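Local atomic coordinates of mandelate racemase/muconate lactonizing enzyme family protein (Bradyrhizobium sp. ORS 278, PDB entry 3TOY), a protein that is of unknown function but belongs to the mandelate racemase/muconate lactonizing enzyme family of the enolase superfamily and holds a calcium ion in its barrel domain. Residues Glu245-Gln250 with Ala257-Arg262; Pro266-Glu271 with Pro317-Ile322; Leu224-Ala229 with Gln250-Gly255. All blocks are in the same frame, centred on the assembly; numbering follows the deposited sequence.

Contact 1 of 3, residues Glu245-Gln250 with Ala257-Arg262. With CA (calcium ion), chain E; CA (calcium ion), chain I.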
loop_
_atom_site.group_PDB
_atom_site.type_symbol
_atom_site.label_atom_id
_atom_site.label_comp_id
_atom_site.label_asym_id
_atom_site.label_seq_id
_atom_site.Cartn_x
_atom_site.Cartn_y
_atom_site.Cartn_z
ATOM N N GLU A 245 14.439 -8.625 22.741
ATOM C CA GLU A 245 15.301 -9.235 21.736
ATOM C C GLU A 245 14.746 -10.593 21.281
ATOM O O GLU A 245 14.332 -11.409 22.117
ATOM C CB GLU A 245 16.704 -9.365 22.341
ATOM C CG GLU A 245 17.759 -9.962 21.452
ATOM C CD GLU A 245 19.127 -9.873 22.123
ATOM O OE1 GLU A 245 19.405 -8.805 22.732
ATOM O OE2 GLU A 245 19.903 -10.853 22.023
ATOM N N GLU A 246 14.731 -10.815 19.961
ATOM C CA GLU A 246 14.206 -12.046 19.341
ATOM C C GLU A 246 12.976 -12.610 20.039
ATOM O O GLU A 246 13.014 -13.717 20.575
ATOM C CB GLU A 246 15.307 -13.111 19.243
ATOM C CG GLU A 246 16.383 -12.791 18.200
ATOM C CD GLU A 246 17.236 -14.017 17.863
ATOM O OE1 GLU A 246 17.691 -14.695 18.808
ATOM O OE2 GLU A 246 17.434 -14.318 16.669
ATOM N N PRO A 247 11.857 -11.866 20.016
ATOM C CA PRO A 247 10.646 -12.367 20.669
ATOM C C PRO A 247 10.134 -13.651 20.038
ATOM O O PRO A 247 9.519 -14.451 20.730
ATOM C CB PRO A 247 9.626 -11.240 20.458
ATOM C CG PRO A 247 10.164 -10.466 19.283
ATOM C CD PRO A 247 11.653 -10.537 19.421
ATOM N N VAL A 248 10.383 -13.838 18.743
ATOM C CA VAL A 248 9.859 -14.999 18.022
ATOM C C VAL A 248 10.961 -15.608 17.168
ATOM O O VAL A 248 12.049 -15.058 17.110
ATOM C CB VAL A 248 8.619 -14.591 17.169
ATOM C CG1 VAL A 248 7.656 -13.763 18.057
ATOM C CG2 VAL A 248 9.033 -13.762 15.963
ATOM N N PRO A 249 10.701 -16.759 16.514
ATOM C CA PRO A 249 11.780 -17.355 15.724
ATOM C C PRO A 249 12.446 -16.372 14.764
ATOM O O PRO A 249 11.768 -15.553 14.109
ATOM C CB PRO A 249 11.088 -18.494 14.969
ATOM C CG PRO A 249 9.966 -18.908 15.918
ATOM C CD PRO A 249 9.497 -17.611 16.556
ATOM N N GLN A 250 13.772 -16.459 14.679
ATOM C CA GLN A 250 14.556 -15.543 13.856
ATOM C C GLN A 250 14.137 -15.564 12.379
ATOM O O GLN A 250 14.240 -14.546 11.708
ATOM C CB GLN A 250 16.059 -15.838 13.974
ATOM C CG GLN A 250 16.491 -17.295 13.649
ATOM C CD GLN A 250 17.009 -17.471 12.238
ATOM O OE1 GLN A 250 16.967 -16.549 11.417
ATOM N NE2 GLN A 250 17.509 -18.679 11.937
ATOM N N ALA A 257 7.841 -8.404 12.447
ATOM C CA ALA A 257 7.264 -7.126 12.025
ATOM C C ALA A 257 5.918 -6.872 12.697
ATOM O O ALA A 257 5.603 -5.750 13.094
ATOM C CB ALA A 257 7.108 -7.100 10.472
ATOM N N ALA A 258 5.118 -7.920 12.836
ATOM C CA ALA A 258 3.822 -7.757 13.474
ATOM C C ALA A 258 3.975 -7.406 14.963
ATOM O O ALA A 258 3.250 -6.552 15.493
ATOM C CB ALA A 258 2.997 -9.015 13.289
ATOM N N VAL A 259 4.931 -8.045 15.638
ATOM C CA VAL A 259 5.224 -7.669 17.032
ATOM C C VAL A 259 5.713 -6.234 17.087
ATOM O O VAL A 259 5.247 -5.426 17.905
ATOM C CB VAL A 259 6.268 -8.618 17.660
ATOM C CG1 VAL A 259 6.667 -8.150 19.095
ATOM C CG2 VAL A 259 5.720 -10.052 17.693
ATOM N N ARG A 260 6.647 -5.898 16.206
ATOM C CA ARG A 260 7.191 -4.550 16.209
ATOM C C ARG A 260 6.096 -3.494 16.054
ATOM O O ARG A 260 6.103 -2.455 16.734
ATOM C CB ARG A 260 8.163 -4.403 15.055
ATOM C CG ARG A 260 8.846 -3.031 14.983
ATOM C CD ARG A 260 9.605 -2.911 13.682
ATOM N NE ARG A 260 10.162 -1.572 13.523
ATOM C CZ ARG A 260 10.459 -1.035 12.341
ATOM N NH1 ARG A 260 10.238 -1.718 11.235
ATOM N NH2 ARG A 260 10.969 0.188 12.263
ATOM N N GLU A 261 5.175 -3.743 15.124
ATOM C CA GLU A 261 4.082 -2.793 14.869
ATOM C C GLU A 261 3.232 -2.480 16.110
ATOM O O GLU A 261 2.759 -1.348 16.294
ATOM C CB GLU A 261 3.204 -3.291 13.704
ATOM C CG GLU A 261 3.833 -2.960 12.326
ATOM C CD GLU A 261 3.380 -3.892 11.176
ATOM O OE1 GLU A 261 2.204 -4.333 11.174
ATOM O OE2 GLU A 261 4.205 -4.169 10.265
ATOM N N ARG A 262 3.047 -3.478 16.957
ATOM C CA ARG A 262 2.201 -3.338 18.147
ATOM C C ARG A 262 3.003 -3.017 19.410
ATOM O O ARG A 262 2.440 -2.623 20.430
ATOM C CB ARG A 262 1.451 -4.664 18.355
ATOM C CG ARG A 262 0.290 -4.885 17.350
ATOM C CD ARG A 262 -0.922 -4.067 17.795
ATOM N NE ARG A 262 -2.108 -4.906 17.979
ATOM C CZ ARG A 262 -2.593 -5.282 19.163
ATOM N NH1 ARG A 262 -2.016 -4.885 20.298
ATOM N NH2 ARG A 262 -3.670 -6.057 19.214
HETATM CA CA CA E . 20.451 -13.098 21.945
HETATM CA CA CA I . 6.764 -0.406 17.725
HETATM O O HOH W 1 18.396 -13.702 21.193
HETATM O O HOH W 2 5.124 0.788 16.874
HETATM O O HOH W 3 22.628 -12.670 22.992
HETATM O O HOH W 4 8.705 -1.448 18.576
HETATM O O HOH W 5 8.390 0.443 15.969
#
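Val259 meets the prolyl ring of Pro247 and the side chain of Val248, and these two meetings carry the whole contact between the 257-262 part of helix 253-262 and residues 245-250, the end of strand 243-245 and the loop after it. The helix is already under way at Ala257, whose carbonyl O accepts Glu261 N at 2.9 Å. Two residues on from Ala257, Val259 turns its fork to the loop. CG1, set opposite its own backbone N (chi1 175°), lies 4.2 Å from Pro247 CG. CG2, on the side of the backbone N, lies 4.2 Å from Val248 CG1. One methyl thus serves each partner, and the valine and Pro247 run alongside in opposing senses at an easy van der Waals distance. Arg260 leads its long side chain away to a salt bridge with Asp289, while its carbonyl O binds a calcium ion at 2.4 Å, joined by Ser263 O and three waters. One of those waters also donates to Glu261 O, so the last turn of the helix is tied to the ion twice. By Arg262 the helix is ending, and the backbone bonds to its N are weak. On the loop side, Glu245 OE2 binds a second calcium ion at 2.3 Å. Glu246 OE1 accepts from a water on that ion, a second-shell grip. Asp219 and Glu271 share this ion. Apolar packing of a barrel helix against the loop that leaves the preceding strand, with a metal-binding glutamate at the strand's C-terminal end, is characteristic of the beta/alpha barrel of the enolase superfamily.

Contact 2 of 3, residues Pro266-Glu271 with Pro317-Ile322. With CA (calcium ion), chain E; ACT (acetate ion), chain F.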
loop_
_atom_site.group_PDB
_atom_site.type_symbol
_atom_site.label_atom_id
_atom_site.label_comp_id
_atom_site.label_asym_id
_atom_site.label_seq_id
_atom_site.Cartn_x
_atom_site.Cartn_y
_atom_site.Cartn_z
ATOM N N PRO A 266 11.220 -1.082 21.903
ATOM C CA PRO A 266 11.932 -1.376 20.670
ATOM C C PRO A 266 12.223 -2.865 20.546
ATOM O O PRO A 266 12.553 -3.536 21.539
ATOM C CB PRO A 266 13.209 -0.548 20.784
ATOM C CG PRO A 266 12.791 0.660 21.692
ATOM C CD PRO A 266 11.828 0.019 22.677
ATOM N N ILE A 267 12.105 -3.377 19.324
ATOM C CA ILE A 267 12.365 -4.785 19.049
ATOM C C ILE A 267 13.764 -4.913 18.470
ATOM O O ILE A 267 14.105 -4.220 17.511
ATOM C CB ILE A 267 11.352 -5.313 18.017
ATOM C CG1 ILE A 267 9.939 -5.219 18.592
ATOM C CG2 ILE A 267 11.662 -6.755 17.629
ATOM C CD1 ILE A 267 9.750 -5.981 19.976
ATOM N N GLN A 268 14.568 -5.786 19.078
ATOM C CA GLN A 268 15.949 -6.064 18.661
ATOM C C GLN A 268 16.006 -7.484 18.066
ATOM O O GLN A 268 15.358 -8.406 18.571
ATOM C CB GLN A 268 16.865 -5.998 19.909
ATOM C CG GLN A 268 18.315 -6.416 19.699
ATOM C CD GLN A 268 19.073 -5.438 18.825
ATOM O OE1 GLN A 268 18.896 -5.434 17.604
ATOM N NE2 GLN A 268 19.931 -4.585 19.445
ATOM N N ALA A 269 16.775 -7.648 16.994
ATOM C CA ALA A 269 16.909 -8.959 16.350
ATOM C C ALA A 269 18.129 -8.947 15.469
ATOM O O ALA A 269 18.793 -7.935 15.353
ATOM C CB ALA A 269 15.643 -9.320 15.531
ATOM N N GLY A 270 18.430 -10.068 14.827
ATOM C CA GLY A 270 19.498 -10.046 13.815
ATOM C C GLY A 270 20.685 -10.962 14.075
ATOM O O GLY A 270 21.457 -11.257 13.155
ATOM N N GLU A 271 20.817 -11.458 15.295
ATOM C CA GLU A 271 22.022 -12.253 15.603
ATOM C C GLU A 271 22.017 -13.582 14.873
ATOM O O GLU A 271 23.039 -14.262 14.817
ATOM C CB GLU A 271 22.140 -12.504 17.108
ATOM C CG GLU A 271 21.201 -13.595 17.652
ATOM C CD GLU A 271 21.058 -13.493 19.162
ATOM O OE1 GLU A 271 20.745 -12.397 19.652
ATOM O OE2 GLU A 271 21.248 -14.506 19.862
ATOM N N PRO A 317 19.549 1.595 14.687
ATOM C CA PRO A 317 20.719 1.459 15.559
ATOM C C PRO A 317 21.244 0.031 15.490
ATOM O O PRO A 317 20.479 -0.915 15.625
ATOM C CB PRO A 317 20.136 1.709 16.948
ATOM C CG PRO A 317 18.986 2.671 16.666
ATOM C CD PRO A 317 18.365 2.090 15.418
ATOM N N MET A 318 22.556 -0.102 15.346
ATOM C CA MET A 318 23.184 -1.401 15.098
ATOM C C MET A 318 24.154 -1.753 16.227
ATOM O O MET A 318 25.096 -1.011 16.479
ATOM C CB MET A 318 23.931 -1.329 13.769
ATOM C CG MET A 318 24.594 -2.616 13.314
ATOM S SD MET A 318 24.908 -2.443 11.533
ATOM C CE MET A 318 26.242 -3.635 11.240
ATOM N N SER A 319 23.892 -2.887 16.882
ATOM C CA SER A 319 24.717 -3.412 17.963
ATOM C C SER A 319 25.414 -4.687 17.483
ATOM O O SER A 319 25.214 -5.103 16.341
ATOM C CB SER A 319 23.816 -3.704 19.169
ATOM O OG SER A 319 23.298 -2.490 19.695
ATOM N N SER A 320 26.212 -5.324 18.352
ATOM C CA SER A 320 26.834 -6.584 18.001
ATOM C C SER A 320 26.275 -7.745 18.807
ATOM O O SER A 320 25.740 -7.575 19.907
ATOM C CB SER A 320 28.364 -6.489 18.193
ATOM O OG SER A 320 28.662 -6.071 19.526
ATOM N N HIS A 321 26.397 -8.942 18.234
ATOM C CA HIS A 321 26.122 -10.151 18.980
ATOM C C HIS A 321 27.422 -10.904 19.272
ATOM O O HIS A 321 28.065 -11.407 18.350
ATOM C CB HIS A 321 25.233 -11.097 18.204
ATOM C CG HIS A 321 24.917 -12.345 18.966
ATOM N ND1 HIS A 321 25.194 -13.605 18.484
ATOM C CD2 HIS A 321 24.359 -12.521 20.186
ATOM C CE1 HIS A 321 24.814 -14.508 19.372
ATOM N NE2 HIS A 321 24.294 -13.876 20.410
ATOM N N ILE A 322 27.742 -11.000 20.567
ATOM C CA ILE A 322 28.961 -11.634 21.079
ATOM C C ILE A 322 30.212 -11.330 20.247
ATOM O O ILE A 322 30.334 -10.243 19.681
ATOM C CB ILE A 322 28.753 -13.145 21.347
ATOM C CG1 ILE A 322 28.517 -13.906 20.041
ATOM C CG2 ILE A 322 27.636 -13.339 22.338
ATOM C CD1 ILE A 322 28.276 -15.389 20.240
HETATM CA CA CA E . 20.451 -13.098 21.945
HETATM C C ACT F . 22.352 -15.858 22.797
HETATM O O ACT F . 23.445 -15.238 22.759
HETATM O OXT ACT F . 21.330 -15.170 23.000
HETATM C CH3 ACT F . 22.261 -17.348 22.609
HETATM O O HOH W 1 18.396 -13.702 21.193
HETATM O O HOH W 3 22.628 -12.670 22.992
#
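Glu271 lies across one face of the His321 ring, and its side chain can be followed over that ring to the calcium ion. CB stands over the face near the rim, 3.3 Å from His321 CG, and makes a CH-pi contact at 3.6 Å from the ring centroid. With CG set between the backbone N and the carbonyl carbon (chi1 77°), the extended chain then runs over the ring, CG lying 4.1 Å from His321 CE1. CD with its two oxygens forms a carboxylate stacked on the imidazole, the two planes 24° apart. OE2 comes within 3.2 Å of His321 NE2, but the angle is too poor for a hydrogen bond. The tip instead takes calcium with both oxygens, OE1 at 2.4 Å and OE2 at 2.6 Å. NE2 spends its N-H on the acetate O, which lies in the ring plane at 2.8 Å on an almost straight bond of 172°; the other acetate oxygen, OXT, binds the same calcium. On the opposite face of the ring lies Ile322 CG1, and ND1 is hydrogen-bonded to Asp294, so the imidazole is held at both nitrogens. Lys190 and Asn221 also bond to the acetate, and Asp219 and Glu245 complete the metal's protein ligands. A metal-bound carboxylate beside a histidine-aspartate pair, at the mouth of the barrel, is consistent with the active site of the mandelate racemase group.

Contact 3 of 3, residues Leu224-Ala229 with Gln250-Gly255. With P4C (O-acetaldehydyl-hexaethylene glycol), chain N.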
loop_
_atom_site.group_PDB
_atom_site.type_symbol
_atom_site.label_atom_id
_atom_site.label_comp_id
_atom_site.label_asym_id
_atom_site.label_seq_id
_atom_site.Cartn_x
_atom_site.Cartn_y
_atom_site.Cartn_z
ATOM N N LEU A 224 8.790 -17.221 21.869
ATOM C CA LEU A 224 7.349 -16.919 21.826
ATOM C C LEU A 224 6.809 -16.927 20.403
ATOM O O LEU A 224 7.584 -16.906 19.460
ATOM C CB LEU A 224 7.075 -15.552 22.453
ATOM C CG LEU A 224 7.660 -15.333 23.848
ATOM C CD1 LEU A 224 7.305 -13.945 24.365
ATOM C CD2 LEU A 224 7.087 -16.412 24.769
ATOM N N ASP A 225 5.478 -16.951 20.263
ATOM C CA ASP A 225 4.830 -16.628 18.985
ATOM C C ASP A 225 4.421 -15.160 18.992
ATOM O O ASP A 225 4.496 -14.485 20.031
ATOM C CB ASP A 225 3.659 -17.582 18.637
ATOM C CG ASP A 225 2.515 -17.554 19.649
ATOM O OD1 ASP A 225 2.285 -16.551 20.327
ATOM O OD2 ASP A 225 1.810 -18.572 19.749
ATOM N N PRO A 226 4.045 -14.623 17.824
ATOM C CA PRO A 226 3.775 -13.195 17.816
ATOM C C PRO A 226 2.669 -12.736 18.764
ATOM O O PRO A 226 2.832 -11.720 19.435
ATOM C CB PRO A 226 3.426 -12.925 16.350
ATOM C CG PRO A 226 4.301 -13.913 15.621
ATOM C CD PRO A 226 4.221 -15.157 16.462
ATOM N N ALA A 227 1.559 -13.473 18.858
ATOM C CA ALA A 227 0.493 -13.018 19.750
ATOM C C ALA A 227 0.976 -13.012 21.219
ATOM O O ALA A 227 0.703 -12.072 21.975
ATOM C CB ALA A 227 -0.782 -13.885 19.591
ATOM N N GLU A 228 1.699 -14.053 21.614
ATOM C CA GLU A 228 2.166 -14.102 23.006
ATOM C C GLU A 228 3.234 -13.046 23.285
ATOM O O GLU A 228 3.262 -12.435 24.367
ATOM C CB GLU A 228 2.662 -15.497 23.379
ATOM C CG GLU A 228 3.130 -15.605 24.843
ATOM C CD GLU A 228 2.018 -15.417 25.897
ATOM O OE1 GLU A 228 0.807 -15.415 25.555
ATOM O OE2 GLU A 228 2.361 -15.306 27.099
ATOM N N ALA A 229 4.116 -12.821 22.316
ATOM C CA ALA A 229 5.131 -11.789 22.480
ATOM C C ALA A 229 4.441 -10.444 22.675
ATOM O O ALA A 229 4.770 -9.672 23.565
ATOM C CB ALA A 229 6.059 -11.752 21.268
ATOM N N GLN A 250 13.772 -16.459 14.679
ATOM C CA GLN A 250 14.556 -15.543 13.856
ATOM C C GLN A 250 14.137 -15.564 12.379
ATOM O O GLN A 250 14.240 -14.546 11.708
ATOM C CB GLN A 250 16.059 -15.838 13.974
ATOM C CG GLN A 250 16.491 -17.295 13.649
ATOM C CD GLN A 250 17.009 -17.471 12.238
ATOM O OE1 GLN A 250 16.967 -16.549 11.417
ATOM N NE2 GLN A 250 17.509 -18.679 11.937
ATOM N N GLU A 251 13.692 -16.713 11.875
ATOM C CA GLU A 251 13.317 -16.820 10.459
ATOM C C GLU A 251 11.978 -16.133 10.195
ATOM O O GLU A 251 11.607 -15.922 9.040
ATOM C CB GLU A 251 13.156 -18.293 10.038
ATOM C CG GLU A 251 14.408 -19.159 10.239
ATOM C CD GLU A 251 14.397 -19.932 11.563
ATOM O OE1 GLU A 251 13.759 -19.466 12.531
ATOM O OE2 GLU A 251 15.045 -21.012 11.627
ATOM N N ASN A 252 11.247 -15.850 11.267
ATOM C CA ASN A 252 9.882 -15.347 11.140
ATOM C C ASN A 252 9.939 -13.817 11.072
ATOM O O ASN A 252 9.719 -13.135 12.062
ATOM C CB ASN A 252 9.031 -15.864 12.306
ATOM C CG ASN A 252 7.524 -15.613 12.118
ATOM O OD1 ASN A 252 7.095 -15.009 11.130
ATOM N ND2 ASN A 252 6.722 -16.093 13.065
ATOM N N LEU A 253 10.310 -13.300 9.902
ATOM C CA LEU A 253 10.488 -11.863 9.733
ATOM C C LEU A 253 9.120 -11.171 9.808
ATOM O O LEU A 253 9.000 -10.077 10.397
ATOM C CB LEU A 253 11.146 -11.548 8.386
ATOM C CG LEU A 253 12.548 -12.174 8.178
ATOM C CD1 LEU A 253 13.093 -11.889 6.764
ATOM C CD2 LEU A 253 13.489 -11.693 9.248
ATOM N N SER A 254 8.123 -11.772 9.159
ATOM C CA SER A 254 6.733 -11.240 9.211
ATOM C C SER A 254 6.193 -11.190 10.622
ATOM O O SER A 254 5.533 -10.221 11.011
ATOM C CB SER A 254 5.792 -12.061 8.317
ATOM O OG SER A 254 6.181 -11.876 6.954
ATOM N N GLY A 255 6.452 -12.239 11.398
ATOM C CA GLY A 255 6.031 -12.256 12.799
ATOM C C GLY A 255 6.744 -11.193 13.626
ATOM O O GLY A 255 6.123 -10.494 14.419
HETATM O O1 P4C N . -0.260 -17.107 21.487
HETATM C C2 P4C N . -1.161 -18.223 21.563
HETATM C C3 P4C N . -0.690 -19.145 22.681
HETATM O O4 P4C N . -0.481 -20.435 22.130
HETATM C C5 P4C N . 0.310 -21.262 22.974
HETATM C C6 P4C N . -0.490 -22.523 23.263
HETATM O O7 P4C N . -1.478 -22.228 24.253
HETATM C C8 P4C N . -2.306 -23.367 24.504
HETATM C C9 P4C N . -3.363 -23.010 25.528
HETATM O O10 P4C N . -2.693 -22.783 26.760
HETATM C C11 P4C N . -3.625 -22.605 27.816
HETATM C C12 P4C N . -2.872 -22.119 29.039
HETATM O O13 P4C N . -2.024 -21.038 28.657
HETATM C C14 P4C N . -1.402 -20.424 29.787
HETATM C C15 P4C N . -0.754 -19.124 29.333
HETATM O O16 P4C N . -1.782 -18.167 29.099
HETATM C C17 P4C N . -1.402 -17.130 28.199
HETATM C C18 P4C N . -2.640 -16.293 27.892
HETATM O O19 P4C N . -3.085 -15.629 29.075
HETATM C C20 P4C N . -4.318 -14.932 28.893
HETATM C C21 P4C N . -4.823 -14.382 30.225
HETATM O O22 P4C N . -5.280 -15.444 31.070
#
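The first turns of two helices come together here, the backbones closest at Pro226 and Gly255, with CA atoms 5.6 Å apart. Pro226 sets its ring CG 3.7 Å from Gly255 CA. Gly255 has no side chain, so the ring rests almost directly on the backbone. Pro226 CG also touches the amide of Asn252, 4.1 Å from ND2, so the ring sits against both the N-cap residue and the first turn that follows it. Asn252 has CG opposite its backbone N (chi1 -169°), which carries the amide back over the helix start. There OD1 accepts Gly255 N at 2.9 Å, the donor standing well above the carbonyl plane, 60° out of it. ND2 has its own partner, Ser315 of a third subunit, which packs on Pro226 too. Asn252 is also the centre of an inverse gamma turn, marked by a weak backbone bond. Beside it, Glu251 makes a salt bridge to Arg115 of the second subunit. The other helix start also has an N-cap, with a different approach: Asp225 OD1 accepts Glu228 N at 2.9 Å, met nearly end-on. The same oxygen takes a second hydrogen bond, from O1 of the o-acetaldehydyl-hexaethylene glycol, also 2.9 Å long; two donors at the N-terminus of a helix probably favour the negative charge. Val248 and Val259 continue the packing around Pro226. Helices 226-236 and 253-262 are successive barrel helices, following the neighbouring parallel strands 215-219 and 243-245, and Leu253 reaches on to the next helix, 275-285.

All three contacts are buried, yet they lie at different distances from the chain's centre. Contact 2 is nearest, about 9 Å centre to centre, and is polar and metal-bound; contacts 1 and 3 lie about 19 and 21 Å out, again centre to centre. Contact 1 is apolar where its segments touch, whereas contact 3 sets a proline ring on a glycine backbone and an asparagine amide. Both meet other subunits, contact 3 through more residues. They share Gln250 and helix 253-262, and Pro247 O lies 3.1 Å from Leu224 N, a probable hydrogen bond. Contact 1 also reaches inward: Glu245 and Glu271 bind one calcium ion, which belongs equally to contact 2.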